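Alginate lyase (Paenibacillus sp. FPU-7, PDB 6KFN) cleaves alginate by beta-elimination, as its alginate lyase class implies, and is built as a right-handed parallel beta-helix. Local coordinates at residues A[229-234]-A[263-268]. Residues are numbered along the deposited sequence; the frame is centred on the assembly and turned at random. Where two conformers were deposited one is given.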
loop_
_atom_site.group_PDB
_atom_site.type_symbol
_atom_site.label_atom_id
_atom_site.label_comp_id
_atom_site.label_asym_id
_atom_site.label_seq_id
_atom_site.Cartn_x
_atom_site.Cartn_y
_atom_site.Cartn_z
ATOM N N GLY A 229 -4.771 -14.281 5.324
ATOM C CA GLY A 229 -5.706 -13.907 4.272
ATOM C C GLY A 229 -7.019 -14.661 4.364
ATOM O O GLY A 229 -7.029 -15.877 4.546
ATOM N N TYR A 230 -8.111 -13.904 4.219
ATOM C CA TYR A 230 -9.465 -14.442 4.262
ATOM C C TYR A 230 -10.117 -14.253 2.900
ATOM O O TYR A 230 -10.429 -13.123 2.497
ATOM C CB TYR A 230 -10.304 -13.700 5.323
ATOM C CG TYR A 230 -9.794 -13.846 6.718
ATOM C CD1 TYR A 230 -10.006 -15.008 7.434
ATOM C CD2 TYR A 230 -9.121 -12.825 7.364
ATOM C CE1 TYR A 230 -9.573 -15.156 8.733
ATOM C CE2 TYR A 230 -8.700 -12.937 8.674
ATOM C CZ TYR A 230 -8.940 -14.116 9.371
ATOM O OH TYR A 230 -8.527 -14.293 10.668
ATOM N N ARG A 231 -10.365 -15.340 2.190
ATOM C CA ARG A 231 -11.082 -15.252 0.912
ATOM C C ARG A 231 -12.567 -14.911 1.111
ATOM O O ARG A 231 -13.180 -14.289 0.256
ATOM C CB ARG A 231 -10.885 -16.548 0.144
ATOM C CG ARG A 231 -11.593 -16.613 -1.204
ATOM C CD ARG A 231 -11.097 -17.837 -1.967
ATOM N NE ARG A 231 -11.798 -18.118 -3.215
ATOM C CZ ARG A 231 -12.952 -18.768 -3.318
ATOM N NH1 ARG A 231 -13.608 -19.148 -2.247
ATOM N NH2 ARG A 231 -13.445 -19.060 -4.522
ATOM N N ASN A 232 -13.133 -15.362 2.248
ATOM C CA ASN A 232 -14.512 -15.043 2.602
ATOM C C ASN A 232 -15.510 -15.466 1.518
ATOM O O ASN A 232 -16.539 -14.815 1.313
ATOM C CB ASN A 232 -14.694 -13.589 2.992
ATOM C CG ASN A 232 -14.055 -13.257 4.309
ATOM O OD1 ASN A 232 -13.841 -14.097 5.180
ATOM N ND2 ASN A 232 -13.729 -11.972 4.466
ATOM N N GLY A 233 -15.210 -16.572 0.840
ATOM C CA GLY A 233 -16.130 -17.070 -0.165
ATOM C C GLY A 233 -16.168 -16.283 -1.459
ATOM O O GLY A 233 -17.035 -16.548 -2.302
ATOM N N ASN A 234 -15.264 -15.332 -1.653
ATOM C CA ASN A 234 -15.280 -14.474 -2.826
ATOM C C ASN A 234 -14.691 -15.223 -4.022
ATOM O O ASN A 234 -13.481 -15.400 -4.134
ATOM C CB ASN A 234 -14.504 -13.204 -2.532
ATOM C CG ASN A 234 -14.500 -12.240 -3.701
ATOM O OD1 ASN A 234 -15.089 -12.489 -4.752
ATOM N ND2 ASN A 234 -13.826 -11.120 -3.524
ATOM N N LEU A 263 -9.178 -20.281 2.335
ATOM C CA LEU A 263 -9.513 -20.254 0.923
ATOM C C LEU A 263 -10.801 -20.985 0.554
ATOM O O LEU A 263 -11.105 -21.096 -0.629
ATOM C CB LEU A 263 -8.344 -20.771 0.089
ATOM C CG LEU A 263 -7.051 -19.950 0.251
ATOM C CD1 LEU A 263 -5.917 -20.581 -0.559
ATOM C CD2 LEU A 263 -7.222 -18.495 -0.070
ATOM N N ASP A 264 -11.562 -21.455 1.564
ATOM C CA ASP A 264 -12.925 -21.958 1.441
ATOM C C ASP A 264 -13.048 -23.347 0.817
ATOM O O ASP A 264 -13.783 -24.193 1.348
ATOM C CB ASP A 264 -13.851 -20.998 0.693
ATOM C CG ASP A 264 -13.793 -19.612 1.291
ATOM O OD1 ASP A 264 -14.146 -19.471 2.490
ATOM O OD2 ASP A 264 -13.377 -18.676 0.601
ATOM N N GLN A 265 -12.410 -23.557 -0.311
ATOM C CA GLN A 265 -12.511 -24.752 -1.117
ATOM C C GLN A 265 -11.088 -25.169 -1.480
ATOM O O GLN A 265 -10.114 -24.469 -1.188
ATOM C CB GLN A 265 -13.388 -24.474 -2.365
ATOM C CG GLN A 265 -12.769 -23.391 -3.238
ATOM C CD GLN A 265 -13.508 -23.006 -4.507
ATOM O OE1 GLN A 265 -12.872 -22.596 -5.492
ATOM N NE2 GLN A 265 -14.833 -23.071 -4.482
ATOM N N ALA A 266 -10.961 -26.318 -2.136
ATOM C CA ALA A 266 -9.641 -26.889 -2.420
ATOM C C ALA A 266 -8.938 -26.274 -3.634
ATOM O O ALA A 266 -7.723 -26.421 -3.753
ATOM C CB ALA A 266 -9.756 -28.408 -2.624
ATOM N N ALA A 267 -9.626 -25.590 -4.515
ATOM C CA ALA A 267 -9.013 -25.207 -5.776
ATOM C C ALA A 267 -7.998 -24.068 -5.711
ATOM O O ALA A 267 -6.965 -24.180 -6.381
ATOM C CB ALA A 267 -10.069 -24.895 -6.840
ATOM N N PRO A 268 -8.210 -22.971 -4.976
ATOM C CA PRO A 268 -7.214 -21.881 -5.026
ATOM C C PRO A 268 -5.835 -22.346 -4.558
ATOM O O PRO A 268 -5.711 -23.125 -3.619
ATOM C CB PRO A 268 -7.813 -20.854 -4.061
ATOM C CG PRO A 268 -9.304 -21.070 -4.184
ATOM C CD PRO A 268 -9.449 -22.565 -4.266
HETATM O O HOH W 1 -12.201 -17.340 4.045
#
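With CG anti to the backbone N (chi1 179°) and the chain extended as far as NE, R231 carries its guanidinium across to D264. D264 comes to meet it with CG turned beside its own backbone N, anti to the carbonyl carbon, which directs the carboxylate at the turn formed by residues 231-234. The resulting salt bridge is a single-oxygen contact: R231 NH1 lies 2.9 Å from D264 OD2, and its N-H...O angle of 154° qualifies it as a hydrogen bond. OD2 sits almost in the guanidinium plane and is approached on its anti side, while the two planar groups are inclined by 52°, evidence against a coplanar, two-pronged pairing. The same oxygen also accepts from the backbone of G233, with N at 2.8 Å from D264 OD2; this donor stands well above the carboxylate plane, on the same face as NH1. Two donors thus grip one oxygen and fix the carboxylate against the type I' turn, whose two central residues, N232 and G233, both have positive phi. A water completes the link, taking the N232 N-H at 2.8 Å from N232 N and donating over a longer 3.3 Å to D264 OD1.

The rest of the arginine is held by packing and one further hydrogen bond. P268 CG lies over a guanidinium face, 4.0 Å from R231 NE, with the two side chains crossing at about a right angle, and R231 CD approaches L263 O at 3.5 Å. R231 NE is satisfied by I237 O.

In the right-handed beta-helix, the arrangement joins the turn leaving strand 223-230 to the loop of the next coil, between strands 260-262 and 269-273, just beyond the parallel pairing of 223-230 with 260-262, where side-chain and water bonds take over from strand hydrogen bonds.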